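Succinate-semialdehyde dehydrogenase (PDB 3VZ3) probably catalyses the NADP+-dependent oxidation of succinic semialdehyde to succinate. Local coordinates at residues A[18-23]-A[185-190]; A[84-89]-A[133-138]; A[236-241]-A[266-271]. The protein carries 1 engineered substitution. All coordinates share one frame; numbering follows the deposited sequence.

Interaction 1. Residues A[18-23]-A[185-190]; sequences QRFKAL and TLLIGA. With NAP (NADP nicotinamide-adenine-dinucleotide phosphate), chain D.
Leu186 begins the contact with a single methyl: its CD2 comes to 4.0 Å from Leu23 CD1, the two side chains crossing at about a right angle. The backbone of Leu186 is still bonded to Leu156 of the neighbouring strand 153-157, but at Leu187 the chain folds back in an inverse gamma turn, closed by a weak bond from Ile188 N to Leu186 O. Leu187 O thereby faces the other segment, where Leu23 N donates to it over 2.9 Å. Ala22 CA adds a CA-H...O contact to this same Leu187 O at 3.2 Å. With CG anti to its carbonyl carbon (chi1 -66°), Leu187 brings CD1 obliquely to the Phe20 ring, 4.0 Å from Phe20 CD1. The turn belongs to the loop between strand 183-185 and helix 193-198 in the Rossmann-like coenzyme domain of the aldehyde dehydrogenase fold; against it lies the N-terminal chain on its way from strand 16-19 to helix 25-42. Ile188 follows, setting its CG2 branch 3.7 Å from Leu23 CB. An alanine in place of Leu23 has no methyl to meet Leu186 CD2, and a gap would probably open beside Ile188 CG2. Gly189 N is held by the amide of Gln192, which also reaches Leu23 O and so ties both chains. At Ala190 the loop meets the cofactor, CB lying 3.6 Å from C5A of the NADP adenine.

Interaction 2. Residues A[84-89]-A[133-138]; sequences IAEAEK and WNFPFW. With SSN (4-oxobutanoic acid), chain C; NAP (NADP nicotinamide-adenine-dinucleotide phosphate), chain D.
This buried contact sets one face of helix 80-104, through Glu86 and Lys89, against the loop that runs from strand 116-130 into helix 138-149. Lys89 lies extended across the Trp138 indole: its CG sits 3.9 Å from the centroid of the six-membered ring, 22° off the normal, a CH-pi contact. Further out, Lys89 CE passes over the rim of the same face, and NZ ends on Ser422 O. In Glu86 a chi1 of -175° puts CG opposite the backbone N, and the extended chain reaches the loop's backbone, where OE1 accepts from Phe137 N and Trp138 N; the exact place of OE1 is doubtful, because the model crowds it against Phe135. The other oxygen, OE2, forms a salt bridge with Lys78. The loop thus backed carries the ligand-binding groups. Trp138 NE1 gives a fairly straight bond of 2.9 Å, in the ring plane, to O2 of the 4-oxobutanoic acid carboxylate, while Phe135 CE1 packs 3.3 Å from its C4. Asn134 ND2 donates to the aldehyde oxygen O4 at 3.0 Å, and Trp133 NE1 to NADP O1N at 2.8 Å. Such an asparagine, within a Pro-Trp-Asn-Phe-Pro sequence, is consistent with the oxyanion hole of aldehyde dehydrogenases.

Interaction 3. Residues A[236-241]-A[266-271]; sequences DPFVVF and IAAKRF. With SSN (4-oxobutanoic acid), chain C.
Phe238 lays its CB over one face of the Phe271 ring and brings CD1 to 3.6 Å from Phe271 CD1, the two ring planes standing 47° apart. These are neighbouring parallel strands of a beta-alpha-beta unit, strand 237-240, helix 246-258 and strand 270-274, within the seven-stranded sheet of the catalytic domain. A chi1 of -171° swings the Phe238 ring toward Ala268, with CD2 3.6 Å from Ala268 CB, and Phe281 of helix 275-290 packs on both phenylalanines. The other sheet face carries Pro237 and Arg270, whose NH2 passes 3.9 Å from Pro237 CD before ending on Ala383 O and Ser235 O.

Two donors grip one carbonyl where the strands begin. Asp236 O receives Lys269 N at 3.0 Å, in the carbonyl plane, and Arg270 N from 27° out of that plane. Phe238 N then returns a 2.8 Å bond to Arg270 O, in the pattern of a parallel pair.

Beyond the strands, Ile266 CD1 comes to 3.8 Å from O1 of the bound 4-oxobutanoic acid, next to Ala265, which probably occupies the place of the family's catalytic cysteine. One water accepts from Asp236 N and Lys269 NZ and donates to Ala267 O; NZ also donates to Gly234 O and forms a salt bridge with Glu362. Asp236 OD1 takes Gly391 N; Asp236 OD2 accepts from a second water at 2.7 Å, and this water also donates to Ile266 O.

In the fold
The three contacts illustrate how chemistry follows place in a fold. Interaction 1 is peripheral and partly buried, mostly leucine and isoleucine methyls around one backbone bond; its touch on NADP is at the adenine end. Interaction 2, about 21 Å away between centres and nested in the loop closed by interaction 1, is buried: charged side chains back a loop that binds both ligands. Interaction 3 comes later in the chain, on the other side of its centre from interaction 1; all its touching residues are buried, and it alone of the three is built on strand pairing, with two waters linking Asp236 to the 266-269 chain. Interactions 2 and 3 share no element, yet both touch 4-oxobutanoic acid.

Interaction 1. Residues A[18-23]-A[185-190]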
loop_
_atom_site.group_PDB
_atom_site.type_symbol
_atom_site.label_atom_id
_atom_site.label_comp_id
_atom_site.label_asym_id
_atom_site.label_seq_id
_atom_site.Cartn_x
_atom_site.Cartn_y
_atom_site.Cartn_z
ATOM N N GLN A 18 8.756 20.852 -30.748
ATOM C CA GLN A 18 9.288 21.653 -29.642
ATOM C C GLN A 18 10.175 20.779 -28.764
ATOM O O GLN A 18 9.813 19.657 -28.455
ATOM C CB GLN A 18 8.137 22.255 -28.815
ATOM C CG GLN A 18 8.567 23.394 -27.901
ATOM C CD GLN A 18 7.404 24.204 -27.338
ATOM O OE1 GLN A 18 6.254 24.076 -27.779
ATOM N NE2 GLN A 18 7.707 25.057 -26.352
ATOM N N ARG A 19 11.334 21.298 -28.372
ATOM C CA ARG A 19 12.238 20.588 -27.467
ATOM C C ARG A 19 12.299 21.324 -26.139
ATOM O O ARG A 19 12.167 22.548 -26.097
ATOM C CB ARG A 19 13.642 20.499 -28.066
ATOM C CG ARG A 19 13.732 19.605 -29.295
ATOM C CD ARG A 19 15.146 19.542 -29.840
ATOM N NE ARG A 19 15.150 18.957 -31.179
ATOM C CZ ARG A 19 16.217 18.445 -31.789
ATOM N NH1 ARG A 19 17.402 18.426 -31.186
ATOM N NH2 ARG A 19 16.094 17.944 -33.015
ATOM N N PHE A 20 12.488 20.574 -25.060
ATOM C CA PHE A 20 12.544 21.171 -23.730
ATOM C C PHE A 20 13.802 20.701 -23.031
ATOM O O PHE A 20 14.234 19.554 -23.200
ATOM C CB PHE A 20 11.301 20.797 -22.900
ATOM C CG PHE A 20 9.998 21.234 -23.515
ATOM C CD1 PHE A 20 9.351 22.379 -23.053
ATOM C CD2 PHE A 20 9.416 20.502 -24.554
ATOM C CE1 PHE A 20 8.134 22.786 -23.612
ATOM C CE2 PHE A 20 8.198 20.906 -25.128
ATOM C CZ PHE A 20 7.558 22.050 -24.650
ATOM N N LYS A 21 14.390 21.594 -22.248
ATOM C CA LYS A 21 15.564 21.260 -21.456
ATOM C C LYS A 21 15.138 20.567 -20.154
ATOM O O LYS A 21 14.215 21.021 -19.481
ATOM C CB LYS A 21 16.331 22.545 -21.134
ATOM C CG LYS A 21 17.726 22.297 -20.661
ATOM C CD LYS A 21 18.431 23.610 -20.403
ATOM C CE LYS A 21 19.885 23.364 -20.067
ATOM N NZ LYS A 21 20.596 24.649 -19.873
ATOM N N ALA A 22 15.821 19.484 -19.796
ATOM C CA ALA A 22 15.534 18.789 -18.530
ATOM C C ALA A 22 16.045 19.615 -17.362
ATOM O O ALA A 22 17.045 20.336 -17.502
ATOM C CB ALA A 22 16.180 17.409 -18.515
ATOM N N LEU A 23 15.372 19.517 -16.212
ATOM C CA LEU A 23 15.883 20.155 -14.990
ATOM C C LEU A 23 17.218 19.549 -14.597
ATOM O O LEU A 23 17.452 18.355 -14.823
ATOM C CB LEU A 23 14.903 19.987 -13.829
ATOM C CG LEU A 23 13.496 20.573 -14.027
ATOM C CD1 LEU A 23 12.664 20.317 -12.790
ATOM C CD2 LEU A 23 13.524 22.076 -14.313
ATOM N N THR A 185 5.098 20.652 -12.226
ATOM C CA THR A 185 5.519 19.719 -13.247
ATOM C C THR A 185 7.038 19.728 -13.320
ATOM O O THR A 185 7.651 20.795 -13.409
ATOM C CB THR A 185 4.891 20.110 -14.606
ATOM O OG1 THR A 185 3.510 19.739 -14.580
ATOM C CG2 THR A 185 5.563 19.398 -15.764
ATOM N N LEU A 186 7.625 18.534 -13.283
ATOM C CA LEU A 186 9.069 18.345 -13.389
ATOM C C LEU A 186 9.422 17.833 -14.779
ATOM O O LEU A 186 9.137 16.677 -15.114
ATOM C CB LEU A 186 9.516 17.298 -12.360
ATOM C CG LEU A 186 9.160 17.567 -10.911
ATOM C CD1 LEU A 186 9.787 16.434 -10.092
ATOM C CD2 LEU A 186 9.691 18.932 -10.444
ATOM N N LEU A 187 10.029 18.689 -15.592
ATOM C CA LEU A 187 10.499 18.253 -16.908
ATOM C C LEU A 187 11.822 17.532 -16.707
ATOM O O LEU A 187 12.912 18.127 -16.806
ATOM C CB LEU A 187 10.645 19.444 -17.873
ATOM C CG LEU A 187 9.310 20.135 -18.227
ATOM C CD1 LEU A 187 9.596 21.233 -19.224
ATOM C CD2 LEU A 187 8.261 19.166 -18.793
ATOM N N ILE A 188 11.715 16.235 -16.426
ATOM C CA ILE A 188 12.877 15.396 -16.116
ATOM C C ILE A 188 12.754 14.018 -16.789
ATOM O O ILE A 188 11.644 13.562 -17.099
ATOM C CB ILE A 188 13.081 15.255 -14.567
ATOM C CG1 ILE A 188 11.926 14.478 -13.908
ATOM C CG2 ILE A 188 13.334 16.643 -13.910
ATOM C CD1 ILE A 188 12.121 14.174 -12.399
ATOM N N GLY A 189 13.891 13.364 -16.989
ATOM C CA GLY A 189 13.910 12.030 -17.586
ATOM C C GLY A 189 13.623 10.932 -16.572
ATOM O O GLY A 189 13.662 11.165 -15.356
ATOM N N ALA A 190 13.360 9.729 -17.078
ATOM C CA ALA A 190 13.142 8.562 -16.227
ATOM C C ALA A 190 14.313 8.324 -15.266
ATOM O O ALA A 190 14.104 7.932 -14.118
ATOM C CB ALA A 190 12.891 7.325 -17.078
HETATM P PA NAP D . 6.186 3.718 -19.417
HETATM O O1A NAP D . 7.343 3.556 -20.337
HETATM O O2A NAP D . 6.218 2.850 -18.217
HETATM O O5B NAP D . 6.093 5.281 -19.006
HETATM C C5B NAP D . 5.255 5.730 -17.958
HETATM C C4B NAP D . 6.031 6.782 -17.166
HETATM O O4B NAP D . 7.123 6.167 -16.487
HETATM C C3B NAP D . 6.653 7.862 -18.040
HETATM O O3B NAP D . 6.579 9.065 -17.305
HETATM C C2B NAP D . 8.097 7.407 -18.212
HETATM O O2B NAP D . 9.003 8.462 -18.430
HETATM C C1B NAP D . 8.347 6.787 -16.853
HETATM N N9A NAP D . 9.413 5.769 -16.767
HETATM C C8A NAP D . 9.833 4.844 -17.697
HETATM N N7A NAP D . 10.831 4.104 -17.131
HETATM C C5A NAP D . 11.036 4.546 -15.863
HETATM C C6A NAP D . 11.908 4.164 -14.844
HETATM N N6A NAP D . 12.774 3.166 -15.029
HETATM N N1A NAP D . 11.870 4.829 -13.630
HETATM C C2A NAP D . 10.975 5.867 -13.414
HETATM N N3A NAP D . 10.112 6.243 -14.430
HETATM C C4A NAP D . 10.146 5.589 -15.626
HETATM O O3 NAP D . 4.776 3.451 -20.144
HETATM P PN NAP D . 4.366 3.310 -21.693
HETATM O O1N NAP D . 5.162 4.270 -22.490
HETATM O O2N NAP D . 4.413 1.865 -22.053
HETATM O O5D NAP D . 2.833 3.798 -21.547
HETATM C C5D NAP D . 1.776 2.866 -21.676
HETATM C C4D NAP D . 1.612 1.973 -20.451
HETATM O O4D NAP D . 0.811 2.625 -19.497
HETATM C C3D NAP D . 0.875 0.676 -20.765
HETATM O O3D NAP D . 1.756 -0.399 -21.003
HETATM C C2D NAP D . 0.083 0.390 -19.518
HETATM O O2D NAP D . 0.845 -0.556 -18.815
HETATM C C1D NAP D . 0.127 1.668 -18.706
HETATM N N1N NAP D . -1.165 2.221 -18.238
HETATM C C2N NAP D . -1.814 1.730 -17.125
HETATM C C3N NAP D . -3.026 2.303 -16.717
HETATM C C7N NAP D . -3.773 1.889 -15.475
HETATM O O7N NAP D . -4.689 2.812 -14.911
HETATM N N7N NAP D . -3.582 0.686 -14.931
HETATM C C4N NAP D . -3.539 3.378 -17.427
HETATM C C5N NAP D . -2.856 3.884 -18.528
HETATM C C6N NAP D . -1.662 3.300 -18.922
HETATM P P2B NAP D . 9.713 8.711 -19.867
HETATM O O1X NAP D . 10.667 9.865 -19.678
HETATM O O2X NAP D . 8.657 9.023 -20.894
HETATM O O3X NAP D . 10.430 7.422 -20.247
#

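Interaction 2. Residues A[84-89]-A[133-138]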
loop_
_atom_site.group_PDB
_atom_site.type_symbol
_atom_site.label_atom_id
_atom_site.label_comp_id
_atom_site.label_asym_id
_atom_site.label_seq_id
_atom_site.Cartn_x
_atom_site.Cartn_y
_atom_site.Cartn_z
ATOM N N ILE A 84 -11.177 15.440 -26.438
ATOM C CA ILE A 84 -12.255 16.263 -25.853
ATOM C C ILE A 84 -12.918 15.498 -24.697
ATOM O O ILE A 84 -13.102 16.057 -23.610
ATOM C CB ILE A 84 -13.301 16.711 -26.918
ATOM C CG1 ILE A 84 -12.703 17.822 -27.783
ATOM C CG2 ILE A 84 -14.566 17.254 -26.237
ATOM C CD1 ILE A 84 -13.478 18.143 -29.084
ATOM N N ALA A 85 -13.249 14.227 -24.934
ATOM C CA ALA A 85 -13.825 13.358 -23.905
ATOM C C ALA A 85 -12.897 13.248 -22.697
ATOM O O ALA A 85 -13.357 13.214 -21.555
ATOM C CB ALA A 85 -14.133 11.942 -24.479
ATOM N N GLU A 86 -11.594 13.182 -22.957
ATOM C CA GLU A 86 -10.619 13.074 -21.875
ATOM C C GLU A 86 -10.609 14.337 -21.009
ATOM O O GLU A 86 -10.527 14.257 -19.774
ATOM C CB GLU A 86 -9.221 12.814 -22.421
ATOM C CG GLU A 86 -8.215 12.567 -21.295
ATOM C CD GLU A 86 -6.841 12.138 -21.738
ATOM O OE1 GLU A 86 -5.915 12.233 -20.890
ATOM O OE2 GLU A 86 -6.679 11.705 -22.903
ATOM N N ALA A 87 -10.656 15.490 -21.674
ATOM C CA ALA A 87 -10.716 16.772 -20.970
ATOM C C ALA A 87 -11.991 16.863 -20.107
ATOM O O ALA A 87 -11.941 17.286 -18.937
ATOM C CB ALA A 87 -10.624 17.930 -21.968
ATOM N N GLU A 88 -13.120 16.415 -20.657
ATOM C CA GLU A 88 -14.370 16.361 -19.891
ATOM C C GLU A 88 -14.268 15.439 -18.668
ATOM O O GLU A 88 -14.767 15.770 -17.582
ATOM C CB GLU A 88 -15.537 15.908 -20.782
ATOM C CG GLU A 88 -15.891 16.901 -21.873
ATOM C CD GLU A 88 -16.864 16.342 -22.932
ATOM O OE1 GLU A 88 -17.105 15.108 -22.991
ATOM O OE2 GLU A 88 -17.385 17.150 -23.724
ATOM N N LYS A 89 -13.629 14.278 -18.842
ATOM C CA LYS A 89 -13.549 13.305 -17.753
ATOM C C LYS A 89 -12.655 13.845 -16.636
ATOM O O LYS A 89 -12.893 13.605 -15.438
ATOM C CB LYS A 89 -13.026 11.966 -18.282
ATOM C CG LYS A 89 -13.341 10.791 -17.367
ATOM C CD LYS A 89 -13.045 9.477 -18.072
ATOM C CE LYS A 89 -13.286 8.292 -17.152
ATOM N NZ LYS A 89 -12.993 7.037 -17.887
ATOM N N TRP A 133 1.945 8.656 -21.275
ATOM C CA TRP A 133 1.489 9.512 -22.372
ATOM C C TRP A 133 0.082 9.211 -22.905
ATOM O O TRP A 133 -0.465 10.028 -23.646
ATOM C CB TRP A 133 2.508 9.506 -23.542
ATOM C CG TRP A 133 2.860 8.120 -23.944
ATOM C CD1 TRP A 133 3.968 7.414 -23.561
ATOM C CD2 TRP A 133 2.065 7.218 -24.740
ATOM N NE1 TRP A 133 3.922 6.141 -24.086
ATOM C CE2 TRP A 133 2.762 5.992 -24.799
ATOM C CE3 TRP A 133 0.832 7.328 -25.406
ATOM C CZ2 TRP A 133 2.276 4.884 -25.517
ATOM C CZ3 TRP A 133 0.338 6.220 -26.107
ATOM C CH2 TRP A 133 1.060 5.014 -26.148
ATOM N N ASN A 134 -0.492 8.054 -22.550
ATOM C CA ASN A 134 -1.697 7.580 -23.258
ATOM C C ASN A 134 -3.003 8.298 -22.915
ATOM O O ASN A 134 -3.863 8.468 -23.784
ATOM C CB ASN A 134 -1.844 6.051 -23.201
ATOM C CG ASN A 134 -2.226 5.536 -21.824
ATOM O OD1 ASN A 134 -1.818 6.081 -20.799
ATOM N ND2 ASN A 134 -2.997 4.445 -21.798
ATOM N N PHE A 135 -3.122 8.732 -21.657
ATOM C CA PHE A 135 -4.209 9.608 -21.209
ATOM C C PHE A 135 -3.542 10.735 -20.437
ATOM O O PHE A 135 -3.572 10.754 -19.202
ATOM C CB PHE A 135 -5.235 8.847 -20.351
ATOM C CG PHE A 135 -6.061 7.880 -21.143
ATOM C CD1 PHE A 135 -5.625 6.576 -21.338
ATOM C CD2 PHE A 135 -7.254 8.292 -21.726
ATOM C CE1 PHE A 135 -6.394 5.685 -22.100
ATOM C CE2 PHE A 135 -8.028 7.413 -22.482
ATOM C CZ PHE A 135 -7.589 6.113 -22.675
ATOM N N PRO A 136 -2.921 11.669 -21.172
ATOM C CA PRO A 136 -2.002 12.624 -20.537
ATOM C C PRO A 136 -2.657 13.652 -19.636
ATOM O O PRO A 136 -1.948 14.301 -18.860
ATOM C CB PRO A 136 -1.332 13.318 -21.725
ATOM C CG PRO A 136 -2.319 13.226 -22.834
ATOM C CD PRO A 136 -3.031 11.901 -22.625
ATOM N N PHE A 137 -3.972 13.825 -19.746
ATOM C CA PHE A 137 -4.697 14.708 -18.831
ATOM C C PHE A 137 -5.391 13.879 -17.751
ATOM O O PHE A 137 -5.199 14.117 -16.565
ATOM C CB PHE A 137 -5.732 15.570 -19.587
ATOM C CG PHE A 137 -5.214 16.903 -20.056
ATOM C CD1 PHE A 137 -4.129 16.988 -20.940
ATOM C CD2 PHE A 137 -5.869 18.086 -19.676
ATOM C CE1 PHE A 137 -3.665 18.239 -21.395
ATOM C CE2 PHE A 137 -5.419 19.349 -20.127
ATOM C CZ PHE A 137 -4.311 19.425 -20.988
ATOM N N TRP A 138 -6.175 12.891 -18.179
ATOM C CA TRP A 138 -6.983 12.099 -17.272
ATOM C C TRP A 138 -6.147 11.413 -16.190
ATOM O O TRP A 138 -6.517 11.468 -15.031
ATOM C CB TRP A 138 -7.850 11.105 -18.049
ATOM C CG TRP A 138 -8.413 10.002 -17.250
ATOM C CD1 TRP A 138 -8.106 8.679 -17.374
ATOM C CD2 TRP A 138 -9.399 10.093 -16.204
ATOM N NE1 TRP A 138 -8.831 7.939 -16.482
ATOM C CE2 TRP A 138 -9.630 8.778 -15.744
ATOM C CE3 TRP A 138 -10.103 11.151 -15.613
ATOM C CZ2 TRP A 138 -10.548 8.484 -14.723
ATOM C CZ3 TRP A 138 -11.013 10.866 -14.591
ATOM C CH2 TRP A 138 -11.227 9.542 -14.156
HETATM C C1 SSN C . -8.754 4.546 -17.843
HETATM O O1 SSN C . -9.459 4.803 -18.858
HETATM C C2 SSN C . -7.574 3.612 -17.943
HETATM O O2 SSN C . -8.970 5.034 -16.728
HETATM C C3 SSN C . -6.587 4.246 -18.906
HETATM C C4 SSN C . -6.236 3.225 -19.965
HETATM O O4 SSN C . -5.066 3.011 -20.231
HETATM P PA NAP D . 6.186 3.718 -19.417
HETATM O O1A NAP D . 7.343 3.556 -20.337
HETATM O O2A NAP D . 6.218 2.850 -18.217
HETATM O O5B NAP D . 6.093 5.281 -19.006
HETATM C C5B NAP D . 5.255 5.730 -17.958
HETATM C C4B NAP D . 6.031 6.782 -17.166
HETATM O O4B NAP D . 7.123 6.167 -16.487
HETATM C C3B NAP D . 6.653 7.862 -18.040
HETATM O O3B NAP D . 6.579 9.065 -17.305
HETATM C C2B NAP D . 8.097 7.407 -18.212
HETATM O O2B NAP D . 9.003 8.462 -18.430
HETATM C C1B NAP D . 8.347 6.787 -16.853
HETATM N N9A NAP D . 9.413 5.769 -16.767
HETATM C C8A NAP D . 9.833 4.844 -17.697
HETATM N N7A NAP D . 10.831 4.104 -17.131
HETATM C C5A NAP D . 11.036 4.546 -15.863
HETATM C C6A NAP D . 11.908 4.164 -14.844
HETATM N N6A NAP D . 12.774 3.166 -15.029
HETATM N N1A NAP D . 11.870 4.829 -13.630
HETATM C C2A NAP D . 10.975 5.867 -13.414
HETATM N N3A NAP D . 10.112 6.243 -14.430
HETATM C C4A NAP D . 10.146 5.589 -15.626
HETATM O O3 NAP D . 4.776 3.451 -20.144
HETATM P PN NAP D . 4.366 3.310 -21.693
HETATM O O1N NAP D . 5.162 4.270 -22.490
HETATM O O2N NAP D . 4.413 1.865 -22.053
HETATM O O5D NAP D . 2.833 3.798 -21.547
HETATM C C5D NAP D . 1.776 2.866 -21.676
HETATM C C4D NAP D . 1.612 1.973 -20.451
HETATM O O4D NAP D . 0.811 2.625 -19.497
HETATM C C3D NAP D . 0.875 0.676 -20.765
HETATM O O3D NAP D . 1.756 -0.399 -21.003
HETATM C C2D NAP D . 0.083 0.390 -19.518
HETATM O O2D NAP D . 0.845 -0.556 -18.815
HETATM C C1D NAP D . 0.127 1.668 -18.706
HETATM N N1N NAP D . -1.165 2.221 -18.238
HETATM C C2N NAP D . -1.814 1.730 -17.125
HETATM C C3N NAP D . -3.026 2.303 -16.717
HETATM C C7N NAP D . -3.773 1.889 -15.475
HETATM O O7N NAP D . -4.689 2.812 -14.911
HETATM N N7N NAP D . -3.582 0.686 -14.931
HETATM C C4N NAP D . -3.539 3.378 -17.427
HETATM C C5N NAP D . -2.856 3.884 -18.528
HETATM C C6N NAP D . -1.662 3.300 -18.922
HETATM P P2B NAP D . 9.713 8.711 -19.867
HETATM O O1X NAP D . 10.667 9.865 -19.678
HETATM O O2X NAP D . 8.657 9.023 -20.894
HETATM O O3X NAP D . 10.430 7.422 -20.247
#

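Interaction 3. Residues A[236-241]-A[266-271]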
loop_
_atom_site.group_PDB
_atom_site.type_symbol
_atom_site.label_atom_id
_atom_site.label_comp_id
_atom_site.label_asym_id
_atom_site.label_seq_id
_atom_site.Cartn_x
_atom_site.Cartn_y
_atom_site.Cartn_z
ATOM N N ASP A 236 -6.599 -7.483 -21.020
ATOM C CA ASP A 236 -7.928 -7.788 -20.502
ATOM C C ASP A 236 -8.706 -8.695 -21.444
ATOM O O ASP A 236 -8.690 -8.487 -22.671
ATOM C CB ASP A 236 -8.758 -6.526 -20.259
ATOM C CG ASP A 236 -8.184 -5.598 -19.158
ATOM O OD1 ASP A 236 -7.078 -5.838 -18.593
ATOM O OD2 ASP A 236 -8.877 -4.587 -18.889
ATOM N N PRO A 237 -9.396 -9.698 -20.875
ATOM C CA PRO A 237 -10.260 -10.530 -21.689
ATOM C C PRO A 237 -11.596 -9.851 -21.954
ATOM O O PRO A 237 -12.064 -9.043 -21.137
ATOM C CB PRO A 237 -10.486 -11.773 -20.806
ATOM C CG PRO A 237 -10.461 -11.218 -19.394
ATOM C CD PRO A 237 -9.416 -10.091 -19.442
ATOM N N PHE A 238 -12.204 -10.213 -23.081
ATOM C CA PHE A 238 -13.544 -9.752 -23.454
ATOM C C PHE A 238 -14.229 -11.054 -23.845
ATOM O O PHE A 238 -13.969 -11.606 -24.925
ATOM C CB PHE A 238 -13.434 -8.791 -24.638
ATOM C CG PHE A 238 -14.712 -8.085 -24.988
ATOM C CD1 PHE A 238 -15.642 -8.674 -25.859
ATOM C CD2 PHE A 238 -14.966 -6.797 -24.496
ATOM C CE1 PHE A 238 -16.820 -7.989 -26.218
ATOM C CE2 PHE A 238 -16.141 -6.102 -24.856
ATOM C CZ PHE A 238 -17.060 -6.703 -25.717
ATOM N N VAL A 239 -15.051 -11.577 -22.939
ATOM C CA VAL A 239 -15.574 -12.952 -23.050
ATOM C C VAL A 239 -17.003 -12.871 -23.541
ATOM O O VAL A 239 -17.799 -12.109 -22.995
ATOM C CB VAL A 239 -15.525 -13.688 -21.672
ATOM C CG1 VAL A 239 -15.957 -15.160 -21.811
ATOM C CG2 VAL A 239 -14.134 -13.595 -21.066
ATOM N N VAL A 240 -17.343 -13.658 -24.564
ATOM C CA VAL A 240 -18.670 -13.561 -25.157
ATOM C C VAL A 240 -19.311 -14.943 -25.190
ATOM O O VAL A 240 -18.797 -15.861 -25.827
ATOM C CB VAL A 240 -18.640 -12.918 -26.560
ATOM C CG1 VAL A 240 -20.071 -12.769 -27.093
ATOM C CG2 VAL A 240 -17.918 -11.549 -26.527
ATOM N N PHE A 241 -20.417 -15.079 -24.466
ATOM C CA PHE A 241 -21.103 -16.369 -24.333
ATOM C C PHE A 241 -22.442 -16.416 -25.081
ATOM O O PHE A 241 -22.916 -15.379 -25.548
ATOM C CB PHE A 241 -21.177 -16.801 -22.852
ATOM C CG PHE A 241 -20.073 -17.766 -22.467
ATOM C CD1 PHE A 241 -18.750 -17.503 -22.836
ATOM C CD2 PHE A 241 -20.358 -18.940 -21.776
ATOM C CE1 PHE A 241 -17.718 -18.396 -22.524
ATOM C CE2 PHE A 241 -19.324 -19.848 -21.458
ATOM C CZ PHE A 241 -18.011 -19.570 -21.835
ATOM N N ILE A 266 -6.853 -0.817 -20.265
ATOM C CA ILE A 266 -8.115 -1.575 -20.159
ATOM C C ILE A 266 -8.795 -1.810 -21.503
ATOM O O ILE A 266 -10.013 -2.008 -21.571
ATOM C CB ILE A 266 -9.105 -0.954 -19.139
ATOM C CG1 ILE A 266 -9.366 0.537 -19.447
ATOM C CG2 ILE A 266 -8.560 -1.165 -17.720
ATOM C CD1 ILE A 266 -10.467 1.175 -18.559
ATOM N N ALA A 267 -8.001 -1.791 -22.578
ATOM C CA ALA A 267 -8.521 -2.210 -23.881
ATOM C C ALA A 267 -9.016 -3.661 -23.784
ATOM O O ALA A 267 -8.494 -4.444 -22.991
ATOM C CB ALA A 267 -7.420 -2.115 -24.949
ATOM N N ALA A 268 -10.006 -4.016 -24.598
ATOM C CA ALA A 268 -10.310 -5.432 -24.813
ATOM C C ALA A 268 -9.193 -5.991 -25.707
ATOM O O ALA A 268 -9.113 -5.642 -26.905
ATOM C CB ALA A 268 -11.681 -5.589 -25.476
ATOM N N LYS A 269 -8.320 -6.833 -25.150
ATOM C CA LYS A 269 -7.162 -7.307 -25.924
ATOM C C LYS A 269 -7.293 -8.741 -26.384
ATOM O O LYS A 269 -6.758 -9.110 -27.449
ATOM C CB LYS A 269 -5.834 -7.099 -25.179
ATOM C CG LYS A 269 -5.560 -5.622 -24.786
ATOM C CD LYS A 269 -4.051 -5.317 -24.628
ATOM C CE LYS A 269 -3.825 -3.814 -24.307
ATOM N NZ LYS A 269 -4.070 -3.458 -22.876
ATOM N N ARG A 270 -7.984 -9.554 -25.582
ATOM C CA ARG A 270 -8.162 -10.964 -25.902
ATOM C C ARG A 270 -9.652 -11.309 -25.921
ATOM O O ARG A 270 -10.301 -11.351 -24.861
ATOM C CB ARG A 270 -7.384 -11.869 -24.922
ATOM C CG ARG A 270 -5.852 -11.726 -25.071
ATOM C CD ARG A 270 -5.040 -12.490 -24.010
ATOM N NE ARG A 270 -5.545 -12.124 -22.694
ATOM C CZ ARG A 270 -6.035 -12.971 -21.790
ATOM N NH1 ARG A 270 -5.950 -14.291 -21.963
ATOM N NH2 ARG A 270 -6.543 -12.475 -20.671
ATOM N N PHE A 271 -10.180 -11.530 -27.128
ATOM C CA PHE A 271 -11.590 -11.874 -27.312
ATOM C C PHE A 271 -11.739 -13.371 -27.153
ATOM O O PHE A 271 -11.150 -14.147 -27.911
ATOM C CB PHE A 271 -12.096 -11.396 -28.682
ATOM C CG PHE A 271 -12.173 -9.893 -28.782
ATOM C CD1 PHE A 271 -13.384 -9.231 -28.610
ATOM C CD2 PHE A 271 -11.025 -9.140 -29.001
ATOM C CE1 PHE A 271 -13.446 -7.831 -28.677
ATOM C CE2 PHE A 271 -11.069 -7.738 -29.043
ATOM C CZ PHE A 271 -12.292 -7.082 -28.901
HETATM C C1 SSN C . -8.754 4.546 -17.843
HETATM O O1 SSN C . -9.459 4.803 -18.858
HETATM C C2 SSN C . -7.574 3.612 -17.943
HETATM O O2 SSN C . -8.970 5.034 -16.728
HETATM C C3 SSN C . -6.587 4.246 -18.906
HETATM C C4 SSN C . -6.236 3.225 -19.965
HETATM O O4 SSN C . -5.066 3.011 -20.231
HETATM O O HOH W 1 -6.198 -4.636 -21.491
HETATM O O HOH W 2 -11.105 -4.356 -20.435
#